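Local coordinates for protein putative serine protease (PDB 2W5E) that is a serine protease domain of human astrovirus 1 that probably cleaves the viral polyprotein into its functional products, at residues I8-L13 with E100-S105; F44-V47 with L52-E55; A107-M110 with T115-Y118. All blocks are in the same frame, centred on the assembly; numbering follows the deposited sequence.

Contact 1. Residues I8-L13 with E100-S105; sequences IKPGAL and EDLVVS
I8, P10 and L13, on the loop, 3-10 turn and first strand residue that lead into the N-terminal barrel, pack against L102 and V104 of strand 101-112, an element of the C-terminal barrel, so this is a seam between the two halves of a chymotrypsin-like double barrel. L102 does most of the work because its fork has two tips. With CG anti to the backbone N (chi1 172°), CD1 meets L13 CD1 at 3.7 Å, the two side chains lying roughly at right angles, whereas CD2 reaches the P10 ring and sits 3.8 Å from its CB and 4.1 Å from its CG. Two residues further along the strand, V104 points the same way, and its CG1 touches I8 CG2 at 4.0 Å. Proline suits the start of the turn: its fixed phi fits the 3-10 bend and its ring methylenes CB and CG offer a compact apolar edge to L102 CD2. The turn is tightened by A12 N bonding to K9 O at 3.0 Å and by L13 N bonding to P10 O at 3.1 Å. L13 continues inward to M95 and Y97 of strand 91-98 and to T24 and F26 of strand 21-28. I8 also packs on L102 of a second subunit, and V104 pairs with a strand of that subunit in an antiparallel ladder. Between the two segments every contact joins aliphatic carbons, methyl on methyl or methyl on ring methylene, without hydrogen bonds; the seam therefore depends on shape and water exclusion, and branched aliphatic residues fill it well.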
loop_
_atom_site.group_PDB
_atom_site.type_symbol
_atom_site.label_atom_id
_atom_site.label_comp_id
_atom_site.label_asym_id
_atom_site.label_seq_id
_atom_site.Cartn_x
_atom_site.Cartn_y
_atom_site.Cartn_z
ATOM N N ILE A 8 9.590 9.462 -4.655
ATOM C CA ILE A 8 9.416 10.505 -5.650
ATOM C C ILE A 8 7.942 10.504 -6.038
ATOM O O ILE A 8 7.418 9.502 -6.539
ATOM C CB ILE A 8 10.346 10.270 -6.875
ATOM C CG1 ILE A 8 11.817 10.361 -6.438
ATOM C CG2 ILE A 8 10.039 11.269 -7.992
ATOM C CD1 ILE A 8 12.817 9.701 -7.381
ATOM N N LYS A 9 7.275 11.625 -5.773
ATOM C CA LYS A 9 5.819 11.698 -5.893
ATOM C C LYS A 9 5.356 12.787 -6.877
ATOM O O LYS A 9 5.008 13.883 -6.455
ATOM C CB LYS A 9 5.199 11.908 -4.500
ATOM C CG LYS A 9 5.377 10.703 -3.558
ATOM C CD LYS A 9 4.727 10.925 -2.186
ATOM C CE LYS A 9 5.599 11.758 -1.262
ATOM N NZ LYS A 9 4.971 11.927 0.088
ATOM N N PRO A 10 5.348 12.481 -8.191
ATOM C CA PRO A 10 4.910 13.449 -9.203
ATOM C C PRO A 10 3.425 13.813 -9.085
ATOM O O PRO A 10 3.020 14.879 -9.550
ATOM C CB PRO A 10 5.184 12.735 -10.529
ATOM C CG PRO A 10 6.146 11.613 -10.181
ATOM C CD PRO A 10 5.756 11.205 -8.807
ATOM N N GLY A 11 2.638 12.935 -8.459
ATOM C CA GLY A 11 1.231 13.203 -8.152
ATOM C C GLY A 11 1.017 14.322 -7.143
ATOM O O GLY A 11 -0.111 14.771 -6.943
ATOM N N ALA A 12 2.098 14.775 -6.512
ATOM C CA ALA A 12 2.037 15.890 -5.579
ATOM C C ALA A 12 2.271 17.234 -6.276
ATOM O O ALA A 12 2.339 18.263 -5.617
ATOM C CB ALA A 12 3.036 15.702 -4.438
ATOM N N LEU A 13 2.396 17.203 -7.601
ATOM C CA LEU A 13 2.640 18.408 -8.396
ATOM C C LEU A 13 1.373 18.934 -9.066
ATOM O O LEU A 13 0.488 18.168 -9.435
ATOM C CB LEU A 13 3.702 18.134 -9.470
ATOM C CG LEU A 13 5.118 17.757 -9.023
ATOM C CD1 LEU A 13 6.019 17.567 -10.236
ATOM C CD2 LEU A 13 5.688 18.814 -8.094
ATOM N N GLU A 100 4.728 21.248 -21.164
ATOM C CA GLU A 100 3.726 20.197 -20.932
ATOM C C GLU A 100 4.248 18.947 -20.202
ATOM O O GLU A 100 3.470 18.042 -19.894
ATOM C CB GLU A 100 3.003 19.797 -22.227
ATOM C CG GLU A 100 3.772 20.003 -23.503
ATOM C CD GLU A 100 3.600 21.404 -24.089
ATOM O OE1 GLU A 100 4.536 22.216 -23.957
ATOM O OE2 GLU A 100 2.536 21.694 -24.681
ATOM N N ASP A 101 5.546 18.919 -19.908
ATOM C CA ASP A 101 6.211 17.690 -19.465
ATOM C C ASP A 101 6.644 17.700 -18.009
ATOM O O ASP A 101 7.098 18.718 -17.486
ATOM C CB ASP A 101 7.453 17.419 -20.321
ATOM C CG ASP A 101 7.135 17.317 -21.795
ATOM O OD1 ASP A 101 6.192 16.590 -22.158
ATOM O OD2 ASP A 101 7.843 17.962 -22.596
ATOM N N LEU A 102 6.516 16.541 -17.368
ATOM C CA LEU A 102 7.195 16.296 -16.106
ATOM C C LEU A 102 8.699 16.146 -16.373
ATOM O O LEU A 102 9.091 15.459 -17.307
ATOM C CB LEU A 102 6.658 15.018 -15.447
ATOM C CG LEU A 102 7.426 14.535 -14.212
ATOM C CD1 LEU A 102 7.169 15.462 -13.039
ATOM C CD2 LEU A 102 7.071 13.085 -13.862
ATOM N N VAL A 103 9.521 16.804 -15.558
ATOM C CA VAL A 103 10.973 16.571 -15.549
ATOM C C VAL A 103 11.442 16.344 -14.112
ATOM O O VAL A 103 11.299 17.223 -13.256
ATOM C CB VAL A 103 11.786 17.740 -16.174
ATOM C CG1 VAL A 103 13.290 17.394 -16.213
ATOM C CG2 VAL A 103 11.285 18.064 -17.572
ATOM N N VAL A 104 11.996 15.158 -13.865
ATOM C CA VAL A 104 12.520 14.788 -12.548
ATOM C C VAL A 104 14.000 14.416 -12.668
ATOM O O VAL A 104 14.379 13.607 -13.527
ATOM C CB VAL A 104 11.734 13.605 -11.923
ATOM C CG1 VAL A 104 12.400 13.126 -10.626
ATOM C CG2 VAL A 104 10.278 13.989 -11.670
ATOM N N SER A 105 14.828 15.016 -11.815
ATOM C CA SER A 105 16.252 14.690 -11.789
ATOM C C SER A 105 16.876 14.808 -10.401
ATOM O O SER A 105 16.411 15.580 -9.554
ATOM C CB SER A 105 17.024 15.546 -12.797
ATOM O OG SER A 105 16.901 16.916 -12.475
#

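Contact 2. Residues F44-V47 with L52-E55; sequences FVNV and LMYE
E55 carries CG anti to its backbone N (chi1 -175°) and stays extended beyond it, which lays the carboxylate beside F44, whose ring is swung to the side of its own backbone N. F44 CD1 lies 4.0 Å from E55 CD, the ring and carboxylate planes inclined by 36°. On this same face, M53 bends at both chi2 and chi3 and folds back over N46, putting CE 3.8 Å from N46 CB and 3.9 Å from N46 ND2. A flexible thioether suits such a fold-back on the surface. The amide end of N46 has its stronger partner elsewhere, since ND2 bonds to D17 OD2 in neighbouring strand 13-18. The backbones form the antiparallel hairpin of strands 44-49 and 52-60, in which V47 and Y54 are the hydrogen-bonded pair: V47 N to Y54 O and Y54 N to V47 O are each 2.7 Å, and N46 with E55 is the non-hydrogen-bonded pair. V47 and Y54 share the buried face, where V47 packs on C14 and L75, and Y54 on P72 and L75. V47 O also lies in the plane of the Y54 ring at its edge, 3.6 Å from CD2, and M53 CA directs its C-H at the same oxygen from 3.4 Å. V47 O thus takes one short N-H bond, with the weaker M53 C-H contact and the Y54 ring edge beside it, while the charged and amide groups stay on the opposite face.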
loop_
_atom_site.group_PDB
_atom_site.type_symbol
_atom_site.label_atom_id
_atom_site.label_comp_id
_atom_site.label_asym_id
_atom_site.label_seq_id
_atom_site.Cartn_x
_atom_site.Cartn_y
_atom_site.Cartn_z
ATOM N N PHE A 44 -5.960 35.648 -6.888
ATOM C CA PHE A 44 -6.550 34.421 -7.410
ATOM C C PHE A 44 -5.738 33.894 -8.591
ATOM O O PHE A 44 -5.449 34.628 -9.542
ATOM C CB PHE A 44 -8.009 34.632 -7.834
ATOM C CG PHE A 44 -8.949 34.874 -6.686
ATOM C CD1 PHE A 44 -9.498 33.805 -5.981
ATOM C CD2 PHE A 44 -9.301 36.174 -6.319
ATOM C CE1 PHE A 44 -10.375 34.021 -4.920
ATOM C CE2 PHE A 44 -10.178 36.405 -5.254
ATOM C CZ PHE A 44 -10.712 35.325 -4.552
ATOM N N VAL A 45 -5.371 32.617 -8.517
ATOM C CA VAL A 45 -4.636 31.958 -9.594
ATOM C C VAL A 45 -5.418 30.754 -10.118
ATOM O O VAL A 45 -6.329 30.252 -9.450
ATOM C CB VAL A 45 -3.203 31.525 -9.150
ATOM C CG1 VAL A 45 -2.368 32.744 -8.732
ATOM C CG2 VAL A 45 -3.257 30.480 -8.022
ATOM N N ASN A 46 -5.075 30.314 -11.323
ATOM C CA ASN A 46 -5.572 29.050 -11.833
ATOM C C ASN A 46 -4.615 27.921 -11.451
ATOM O O ASN A 46 -3.393 28.091 -11.480
ATOM C CB ASN A 46 -5.758 29.104 -13.350
ATOM C CG ASN A 46 -6.889 30.033 -13.775
ATOM O OD1 ASN A 46 -7.892 30.178 -13.074
ATOM N ND2 ASN A 46 -6.734 30.654 -14.940
ATOM N N VAL A 47 -5.186 26.788 -11.062
ATOM C CA VAL A 47 -4.417 25.585 -10.743
ATOM C C VAL A 47 -4.913 24.478 -11.655
ATOM O O VAL A 47 -6.112 24.253 -11.759
ATOM C CB VAL A 47 -4.583 25.159 -9.261
ATOM C CG1 VAL A 47 -3.837 23.853 -8.988
ATOM C CG2 VAL A 47 -4.113 26.258 -8.316
ATOM N N LEU A 52 -7.940 19.125 -15.032
ATOM C CA LEU A 52 -8.996 20.044 -14.609
ATOM C C LEU A 52 -8.430 21.345 -14.028
ATOM O O LEU A 52 -7.537 21.326 -13.183
ATOM C CB LEU A 52 -9.956 19.363 -13.617
ATOM C CG LEU A 52 -11.146 20.153 -13.042
ATOM C CD1 LEU A 52 -12.072 20.735 -14.125
ATOM C CD2 LEU A 52 -11.947 19.286 -12.083
ATOM N N MET A 53 -8.952 22.472 -14.510
ATOM C CA MET A 53 -8.551 23.790 -14.024
ATOM C C MET A 53 -9.420 24.226 -12.853
ATOM O O MET A 53 -10.642 24.111 -12.902
ATOM C CB MET A 53 -8.618 24.821 -15.153
ATOM C CG MET A 53 -7.516 24.663 -16.186
ATOM S SD MET A 53 -6.027 25.556 -15.713
ATOM C CE MET A 53 -6.311 27.117 -16.541
ATOM N N TYR A 54 -8.770 24.719 -11.803
ATOM C CA TYR A 54 -9.440 25.221 -10.610
ATOM C C TYR A 54 -9.009 26.657 -10.357
ATOM O O TYR A 54 -7.863 27.019 -10.624
ATOM C CB TYR A 54 -9.024 24.420 -9.372
ATOM C CG TYR A 54 -9.277 22.928 -9.395
ATOM C CD1 TYR A 54 -10.319 22.374 -8.652
ATOM C CD2 TYR A 54 -8.447 22.066 -10.112
ATOM C CE1 TYR A 54 -10.550 20.998 -8.645
ATOM C CE2 TYR A 54 -8.669 20.693 -10.114
ATOM C CZ TYR A 54 -9.721 20.165 -9.371
ATOM O OH TYR A 54 -9.945 18.804 -9.361
ATOM N N GLU A 55 -9.918 27.465 -9.823
ATOM C CA GLU A 55 -9.546 28.764 -9.284
ATOM C C GLU A 55 -9.182 28.575 -7.818
ATOM O O GLU A 55 -9.863 27.845 -7.097
ATOM C CB GLU A 55 -10.684 29.778 -9.438
ATOM C CG GLU A 55 -10.298 31.189 -9.008
ATOM C CD GLU A 55 -11.465 32.153 -9.010
ATOM O OE1 GLU A 55 -12.390 31.983 -8.185
ATOM O OE2 GLU A 55 -11.447 33.094 -9.828
#

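Contact 3. Residues A107-M110 with T115-Y118; sequences AAAM and TLSY
Y118 starts at CB, which lies beside segment 107-110: this atom is 4.2 Å from A107 CB, 4.1 Å from A109 CB and 3.8 Å from A108 O. CG then takes the crowded position between the backbone N and the carbonyl carbon (chi1 43°), which turns the ring away from the alanines and into the barrel. There it packs on V92 and V94 of strand 91-98, on A152 and on V131. At the tip, OH makes a hydrogen bond with H142 ND1, so the hydroxyl of this buried tyrosine has a partner beyond the hairpin. A107 and A109 present only a methyl each, which meets the CB of Y118 while its ring lies elsewhere. L116, two residues earlier on the same side, brings CD1 4.0 Å from A109 CB and also 3.6 Å from M110 O. On the other face, M110 and S117 form the hydrogen-bonded pair: M110 N to S117 O is 2.9 Å and S117 N to M110 O is 2.8 Å, the latter almost straight at 171°. Here S117 and the long M110 chain tolerate the surface, the methionine tip leading away from its neighbour. The short segments run at 147°, antiparallel with a twist, within the hairpin of strands 101-112 and 115-119, as expected in the C-terminal barrel of a trypsin-like protease, with apolar groups facing the barrel interior and S117 and M110 facing outward.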
loop_
_atom_site.group_PDB
_atom_site.type_symbol
_atom_site.label_atom_id
_atom_site.label_comp_id
_atom_site.label_asym_id
_atom_site.label_seq_id
_atom_site.Cartn_x
_atom_site.Cartn_y
_atom_site.Cartn_z
ATOM N N ALA A 107 20.564 15.393 -8.080
ATOM C CA ALA A 107 21.795 16.173 -8.141
ATOM C C ALA A 107 22.449 16.286 -6.776
ATOM O O ALA A 107 21.771 16.276 -5.755
ATOM C CB ALA A 107 21.518 17.581 -8.702
ATOM N N ALA A 108 23.773 16.406 -6.762
ATOM C CA ALA A 108 24.469 16.881 -5.578
ATOM C C ALA A 108 24.090 18.345 -5.368
ATOM O O ALA A 108 23.871 19.081 -6.335
ATOM C CB ALA A 108 25.976 16.729 -5.743
ATOM N N ALA A 109 23.989 18.758 -4.108
ATOM C CA ALA A 109 23.592 20.126 -3.785
ATOM C C ALA A 109 24.485 20.765 -2.723
ATOM O O ALA A 109 25.185 20.067 -1.983
ATOM C CB ALA A 109 22.128 20.173 -3.357
ATOM N N MET A 110 24.451 22.095 -2.662
ATOM C CA MET A 110 25.225 22.856 -1.688
ATOM C C MET A 110 24.397 23.972 -1.068
ATOM O O MET A 110 23.580 24.599 -1.745
ATOM C CB MET A 110 26.480 23.439 -2.334
ATOM C CG MET A 110 27.627 22.445 -2.472
ATOM S SD MET A 110 29.209 23.213 -2.889
ATOM C CE MET A 110 29.498 24.234 -1.436
ATOM N N THR A 115 19.978 29.485 0.775
ATOM C CA THR A 115 19.947 29.123 -0.637
ATOM C C THR A 115 20.577 27.755 -0.887
ATOM O O THR A 115 21.661 27.448 -0.382
ATOM C CB THR A 115 20.642 30.203 -1.495
ATOM O OG1 THR A 115 19.921 31.436 -1.367
ATOM C CG2 THR A 115 20.684 29.809 -2.969
ATOM N N LEU A 116 19.879 26.942 -1.672
ATOM C CA LEU A 116 20.359 25.634 -2.089
ATOM C C LEU A 116 20.689 25.692 -3.580
ATOM O O LEU A 116 19.869 26.145 -4.381
ATOM C CB LEU A 116 19.283 24.583 -1.792
ATOM C CG LEU A 116 19.580 23.084 -1.718
ATOM C CD1 LEU A 116 20.653 22.760 -0.686
ATOM C CD2 LEU A 116 18.299 22.328 -1.401
ATOM N N SER A 117 21.900 25.266 -3.940
ATOM C CA SER A 117 22.335 25.214 -5.338
ATOM C C SER A 117 22.563 23.782 -5.786
ATOM O O SER A 117 23.043 22.956 -5.015
ATOM C CB SER A 117 23.612 26.021 -5.544
ATOM O OG SER A 117 23.376 27.387 -5.271
ATOM N N TYR A 118 22.223 23.505 -7.043
ATOM C CA TYR A 118 22.207 22.148 -7.583
ATOM C C TYR A 118 22.149 22.215 -9.099
ATOM O O TYR A 118 21.594 23.164 -9.670
ATOM C CB TYR A 118 20.983 21.372 -7.060
ATOM C CG TYR A 118 19.717 22.207 -7.075
ATOM C CD1 TYR A 118 18.873 22.215 -8.184
ATOM C CD2 TYR A 118 19.381 23.010 -5.986
ATOM C CE1 TYR A 118 17.726 22.999 -8.205
ATOM C CE2 TYR A 118 18.247 23.798 -6.000
ATOM C CZ TYR A 118 17.425 23.786 -7.115
ATOM O OH TYR A 118 16.297 24.562 -7.125
#

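From the N terminus, residues 8-13 come first and meet 100-105, so contact 1 closes a long loop that takes in the whole N-terminal barrel and the start of the second. Contact 2 is nested inside that loop: a local hairpin of the first barrel, its centre about 19 Å from that of contact 1. Contact 3 follows in series, a second local hairpin that opens just after contact 1 closes and uses the same strand, 101-112. The two hairpins lie on opposite sides of the chain's centre, about 31 Å apart between centres, one in each six-stranded barrel. Contact 1 ties the lead-in of the first barrel to the wall of the second.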